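Local coordinates for protein glutathione S-transferase (Xanthomonas axonopodis pv. citri, PDB 6NV6) that binds glutathione and, as a theta-class transferase, probably catalyses its conjugation to electrophilic substrates, perhaps including halogenated compounds, at residues Leu140-Leu153 with Glu181-Arg193. Sequence-based numbering, arbitrary orientation.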
loop_
_atom_site.group_PDB
_atom_site.type_symbol
_atom_site.label_atom_id
_atom_site.label_comp_id
_atom_site.label_asym_id
_atom_site.label_seq_id
_atom_site.Cartn_x
_atom_site.Cartn_y
_atom_site.Cartn_z
ATOM N N LEU A 140 -7.522 0.773 -11.555
ATOM C CA LEU A 140 -6.073 0.686 -11.704
ATOM C C LEU A 140 -5.596 1.268 -13.033
ATOM O O LEU A 140 -4.480 1.803 -13.112
ATOM C CB LEU A 140 -5.626 -0.764 -11.560
ATOM C CG LEU A 140 -5.618 -1.182 -10.091
ATOM C CD1 LEU A 140 -5.147 -2.623 -9.933
ATOM C CD2 LEU A 140 -4.756 -0.198 -9.288
ATOM N N ALA A 141 -6.425 1.175 -14.082
ATOM C CA ALA A 141 -6.079 1.783 -15.362
ATOM C C ALA A 141 -5.770 3.269 -15.222
ATOM O O ALA A 141 -4.950 3.809 -15.977
ATOM C CB ALA A 141 -7.219 1.567 -16.357
ATOM N N ARG A 142 -6.394 3.940 -14.251
ATOM C CA ARG A 142 -6.085 5.346 -14.014
ATOM C C ARG A 142 -4.669 5.512 -13.469
ATOM O O ARG A 142 -3.916 6.386 -13.919
ATOM C CB ARG A 142 -7.113 5.955 -13.059
ATOM C CG ARG A 142 -8.492 6.207 -13.678
ATOM C CD ARG A 142 -9.536 6.428 -12.590
ATOM N NE ARG A 142 -10.903 6.160 -13.040
ATOM C CZ ARG A 142 -11.979 6.216 -12.254
ATOM N NH1 ARG A 142 -11.859 6.535 -10.973
ATOM N NH2 ARG A 142 -13.179 5.959 -12.749
ATOM N N ALA A 143 -4.286 4.684 -12.498
ATOM C CA ALA A 143 -2.916 4.727 -12.010
ATOM C C ALA A 143 -1.935 4.324 -13.108
ATOM O O ALA A 143 -0.853 4.917 -13.235
ATOM C CB ALA A 143 -2.790 3.825 -10.787
ATOM N N ASP A 144 -2.300 3.308 -13.904
ATOM C CA ASP A 144 -1.477 2.900 -15.037
ATOM C C ASP A 144 -1.238 4.066 -15.979
ATOM O O ASP A 144 -0.144 4.212 -16.534
ATOM C CB ASP A 144 -2.137 1.741 -15.786
ATOM C CG ASP A 144 -1.306 1.259 -16.975
ATOM O OD1 ASP A 144 -1.492 1.781 -18.099
ATOM O OD2 ASP A 144 -0.454 0.362 -16.793
ATOM N N ALA A 145 -2.250 4.908 -16.169
ATOM C CA ALA A 145 -2.083 6.072 -17.030
ATOM C C ALA A 145 -1.142 7.096 -16.404
ATOM O O ALA A 145 -0.339 7.724 -17.104
ATOM C CB ALA A 145 -3.441 6.692 -17.325
ATOM N N ALA A 146 -1.225 7.282 -15.085
ATOM C CA ALA A 146 -0.321 8.226 -14.441
ATOM C C ALA A 146 1.111 7.714 -14.459
ATOM O O ALA A 146 2.059 8.507 -14.548
ATOM C CB ALA A 146 -0.776 8.500 -13.007
ATOM N N LEU A 147 1.286 6.397 -14.397
ATOM C CA LEU A 147 2.613 5.803 -14.425
ATOM C C LEU A 147 3.139 5.630 -15.836
ATOM O O LEU A 147 4.248 5.117 -16.011
ATOM C CB LEU A 147 2.592 4.465 -13.687
ATOM C CG LEU A 147 2.363 4.630 -12.174
ATOM C CD1 LEU A 147 1.966 3.303 -11.551
ATOM C CD2 LEU A 147 3.607 5.238 -11.472
ATOM N N ALA A 148 2.365 6.032 -16.838
ATOM C CA ALA A 148 2.883 6.247 -18.179
ATOM C C ALA A 148 3.443 7.652 -18.360
ATOM O O ALA A 148 4.157 7.897 -19.334
ATOM C CB ALA A 148 1.790 5.986 -19.222
ATOM N N GLN A 149 3.159 8.568 -17.436
ATOM C CA GLN A 149 3.661 9.934 -17.494
ATOM C C GLN A 149 4.902 10.133 -16.638
ATOM O O GLN A 149 5.811 10.866 -17.033
ATOM C CB GLN A 149 2.579 10.925 -17.045
ATOM C CG GLN A 149 1.382 11.065 -17.992
ATOM C CD GLN A 149 1.778 11.197 -19.463
ATOM O OE1 GLN A 149 2.582 12.057 -19.828
ATOM N NE2 GLN A 149 1.205 10.345 -20.315
ATOM N N GLN A 150 4.950 9.513 -15.464
ATOM C CA GLN A 150 6.092 9.550 -14.564
ATOM C C GLN A 150 6.321 8.137 -14.028
ATOM O O GLN A 150 5.388 7.339 -13.975
ATOM C CB GLN A 150 5.874 10.518 -13.395
ATOM C CG GLN A 150 5.474 11.919 -13.827
ATOM C CD GLN A 150 6.686 12.793 -14.134
ATOM O OE1 GLN A 150 7.814 12.457 -13.763
ATOM N NE2 GLN A 150 6.456 13.922 -14.814
ATOM N N PRO A 151 7.551 7.823 -13.623
ATOM C CA PRO A 151 7.822 6.447 -13.181
ATOM C C PRO A 151 7.291 6.127 -11.788
ATOM O O PRO A 151 7.233 4.938 -11.430
ATOM C CB PRO A 151 9.355 6.361 -13.238
ATOM C CG PRO A 151 9.836 7.749 -13.067
ATOM C CD PRO A 151 8.737 8.689 -13.493
ATOM N N TYR A 152 6.898 7.135 -11.004
ATOM C CA TYR A 152 6.348 6.910 -9.677
ATOM C C TYR A 152 5.121 7.779 -9.452
ATOM O O TYR A 152 4.978 8.868 -10.022
ATOM C CB TYR A 152 7.379 7.178 -8.581
ATOM C CG TYR A 152 8.524 6.199 -8.642
ATOM C CD1 TYR A 152 8.415 4.945 -8.058
ATOM C CD2 TYR A 152 9.710 6.520 -9.311
ATOM C CE1 TYR A 152 9.450 4.042 -8.123
ATOM C CE2 TYR A 152 10.751 5.624 -9.381
ATOM C CZ TYR A 152 10.616 4.380 -8.786
ATOM O OH TYR A 152 11.639 3.456 -8.843
ATOM N N LEU A 153 4.213 7.249 -8.635
ATOM C CA LEU A 153 3.061 8.019 -8.199
ATOM C C LEU A 153 3.483 9.335 -7.572
ATOM O O LEU A 153 2.748 10.323 -7.657
ATOM C CB LEU A 153 2.247 7.207 -7.202
ATOM C CG LEU A 153 1.603 5.966 -7.791
ATOM C CD1 LEU A 153 0.758 5.313 -6.707
ATOM C CD2 LEU A 153 0.766 6.330 -9.027
ATOM N N GLU A 181 -4.184 -6.172 -18.933
ATOM C CA GLU A 181 -2.825 -5.734 -19.228
ATOM C C GLU A 181 -2.673 -4.265 -18.836
ATOM O O GLU A 181 -3.305 -3.385 -19.429
ATOM C CB GLU A 181 -2.510 -5.959 -20.704
ATOM C CG GLU A 181 -1.764 -7.255 -20.997
ATOM C CD GLU A 181 -0.254 -7.108 -20.915
ATOM O OE1 GLU A 181 0.217 -6.091 -20.345
ATOM O OE2 GLU A 181 0.456 -8.012 -21.428
ATOM N N LEU A 182 -1.846 -3.993 -17.826
ATOM C CA LEU A 182 -1.556 -2.630 -17.380
ATOM C C LEU A 182 -0.048 -2.489 -17.217
ATOM O O LEU A 182 0.489 -2.633 -16.109
ATOM C CB LEU A 182 -2.285 -2.300 -16.082
ATOM C CG LEU A 182 -3.813 -2.350 -16.120
ATOM C CD1 LEU A 182 -4.341 -2.392 -14.695
ATOM C CD2 LEU A 182 -4.386 -1.167 -16.908
ATOM N N PRO A 183 0.665 -2.157 -18.295
ATOM C CA PRO A 183 2.114 -2.394 -18.323
ATOM C C PRO A 183 2.922 -1.341 -17.593
ATOM O O PRO A 183 4.028 -1.637 -17.124
ATOM C CB PRO A 183 2.438 -2.396 -19.825
ATOM C CG PRO A 183 1.082 -2.261 -20.528
ATOM C CD PRO A 183 0.203 -1.571 -19.560
ATOM N N HIS A 184 2.422 -0.108 -17.513
ATOM C CA HIS A 184 3.131 0.885 -16.713
ATOM C C HIS A 184 2.960 0.587 -15.229
ATOM O O HIS A 184 3.931 0.616 -14.460
ATOM C CB HIS A 184 2.663 2.294 -17.077
ATOM C CG HIS A 184 2.690 2.561 -18.549
ATOM N ND1 HIS A 184 3.721 3.244 -19.160
ATOM C CD2 HIS A 184 1.835 2.202 -19.537
ATOM C CE1 HIS A 184 3.493 3.304 -20.460
ATOM N NE2 HIS A 184 2.357 2.680 -20.714
ATOM N N LEU A 185 1.731 0.266 -14.821
ATOM C CA LEU A 185 1.497 -0.222 -13.470
ATOM C C LEU A 185 2.433 -1.372 -13.128
ATOM O O LEU A 185 3.006 -1.408 -12.037
ATOM C CB LEU A 185 0.040 -0.661 -13.335
ATOM C CG LEU A 185 -0.390 -1.048 -11.924
ATOM C CD1 LEU A 185 -0.583 0.200 -11.042
ATOM C CD2 LEU A 185 -1.647 -1.910 -11.982
ATOM N N GLN A 186 2.613 -2.311 -14.061
ATOM C CA GLN A 186 3.416 -3.497 -13.786
ATOM C C GLN A 186 4.904 -3.172 -13.678
ATOM O O GLN A 186 5.599 -3.704 -12.804
ATOM C CB GLN A 186 3.181 -4.539 -14.874
ATOM C CG GLN A 186 4.077 -5.754 -14.751
ATOM C CD GLN A 186 3.689 -6.855 -15.708
ATOM O OE1 GLN A 186 2.541 -6.913 -16.158
ATOM N NE2 GLN A 186 4.643 -7.737 -16.032
ATOM N N ALA A 187 5.418 -2.323 -14.575
ATOM C CA ALA A 187 6.827 -1.945 -14.506
ATOM C C ALA A 187 7.130 -1.188 -13.220
ATOM O O ALA A 187 8.241 -1.291 -12.679
ATOM C CB ALA A 187 7.206 -1.108 -15.728
ATOM N N TRP A 188 6.157 -0.412 -12.731
ATOM C CA TRP A 188 6.284 0.249 -11.440
ATOM C C TRP A 188 6.376 -0.775 -10.317
ATOM O O TRP A 188 7.229 -0.664 -9.429
ATOM C CB TRP A 188 5.093 1.188 -11.255
ATOM C CG TRP A 188 4.812 1.751 -9.872
ATOM C CD1 TRP A 188 5.530 2.716 -9.212
ATOM C CD2 TRP A 188 3.678 1.459 -9.036
ATOM N NE1 TRP A 188 4.932 3.017 -8.016
ATOM C CE2 TRP A 188 3.792 2.268 -7.882
ATOM C CE3 TRP A 188 2.583 0.593 -9.149
ATOM C CZ2 TRP A 188 2.853 2.227 -6.834
ATOM C CZ3 TRP A 188 1.646 0.559 -8.108
ATOM C CH2 TRP A 188 1.793 1.370 -6.965
ATOM N N TYR A 189 5.521 -1.796 -10.362
ATOM C CA TYR A 189 5.601 -2.868 -9.384
ATOM C C TYR A 189 6.933 -3.595 -9.473
ATOM O O TYR A 189 7.480 -4.018 -8.448
ATOM C CB TYR A 189 4.443 -3.839 -9.593
ATOM C CG TYR A 189 4.482 -5.051 -8.691
ATOM C CD1 TYR A 189 4.647 -4.910 -7.320
ATOM C CD2 TYR A 189 4.346 -6.328 -9.210
ATOM C CE1 TYR A 189 4.681 -6.003 -6.497
ATOM C CE2 TYR A 189 4.381 -7.432 -8.393
ATOM C CZ TYR A 189 4.549 -7.265 -7.041
ATOM O OH TYR A 189 4.594 -8.370 -6.231
ATOM N N ALA A 190 7.472 -3.747 -10.689
ATOM C CA ALA A 190 8.783 -4.370 -10.842
ATOM C C ALA A 190 9.874 -3.540 -10.180
ATOM O O ALA A 190 10.824 -4.096 -9.625
ATOM C CB ALA A 190 9.096 -4.586 -12.324
ATOM N N ARG A 191 9.748 -2.214 -10.204
ATOM C CA ARG A 191 10.767 -1.376 -9.587
ATOM C C ARG A 191 10.581 -1.299 -8.080
ATOM O O ARG A 191 11.556 -1.120 -7.336
ATOM C CB ARG A 191 10.734 0.022 -10.194
ATOM C CG ARG A 191 11.181 0.064 -11.642
ATOM C CD ARG A 191 11.267 1.505 -12.148
ATOM N NE ARG A 191 9.970 2.192 -12.127
ATOM C CZ ARG A 191 9.083 2.188 -13.125
ATOM N NH1 ARG A 191 7.886 2.737 -12.954
ATOM N NH2 ARG A 191 9.353 1.577 -14.273
ATOM N N LEU A 192 9.338 -1.418 -7.615
ATOM C CA LEU A 192 9.111 -1.532 -6.182
ATOM C C LEU A 192 9.767 -2.791 -5.638
ATOM O O LEU A 192 10.403 -2.764 -4.578
ATOM C CB LEU A 192 7.609 -1.537 -5.879
ATOM C CG LEU A 192 6.859 -0.225 -6.145
ATOM C CD1 LEU A 192 5.368 -0.391 -5.901
ATOM C CD2 LEU A 192 7.419 0.918 -5.322
ATOM N N ARG A 193 9.654 -3.898 -6.377
ATOM C CA ARG A 193 10.142 -5.182 -5.895
ATOM C C ARG A 193 11.651 -5.200 -5.704
ATOM O O ARG A 193 12.146 -6.004 -4.911
ATOM C CB ARG A 193 9.697 -6.293 -6.843
ATOM C CG ARG A 193 8.229 -6.688 -6.625
ATOM C CD ARG A 193 7.824 -7.971 -7.348
ATOM N NE ARG A 193 8.694 -8.321 -8.470
ATOM C CZ ARG A 193 8.435 -8.056 -9.752
ATOM N NH1 ARG A 193 7.326 -7.430 -10.108
ATOM N NH2 ARG A 193 9.296 -8.425 -10.687
HETATM O O HOH W 1 5.655 2.786 -14.957
HETATM O O HOH W 2 11.973 1.785 -6.514
#
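Asp144, on the last turns of helix 126-146, points its carboxylate at the start of helix 183-193. With CG anti to the backbone N (chi1 -179°), it brings OD2 2.9 Å from Leu185 N, in a nearly straight bond that reaches the oxygen from above the carboxylate plane; His184 N adds a weak second bond. A negative charge at this helix start probably gains from the helix dipole. Leu182, at the N-cap position, lays CD2 on Ala141, its CD1 3.8 Å from Leu140 CB. Beyond the aspartate, Ala148 CB sits over the centre of the His184 imidazole, a CH-pi contact.

Deeper in, Leu147 spreads both methyls over one face of Trp188, CD1 lying 3.6 Å from CD2 of the indole, while Leu192 CD1 lies against the opposite face, toward its rim. Tyr152 CD1 meets the indole edge, and Asp162 accepts the bond from Trp188 NE1. Arg191, bent at chi3 (-62°), turns NH1 back to a lone pair of Pro151 O, 2.8 Å away; one water links NH1 to Leu147 O and His184 O. Segments 140-146 and 183-193 cross at 73°, the carboxylate of one helix bonding the first-turn NH of the other, and so join helix 126-146 and the loop after it to helix 183-193 in the all-helical C-terminal domain of the glutathione transferase fold.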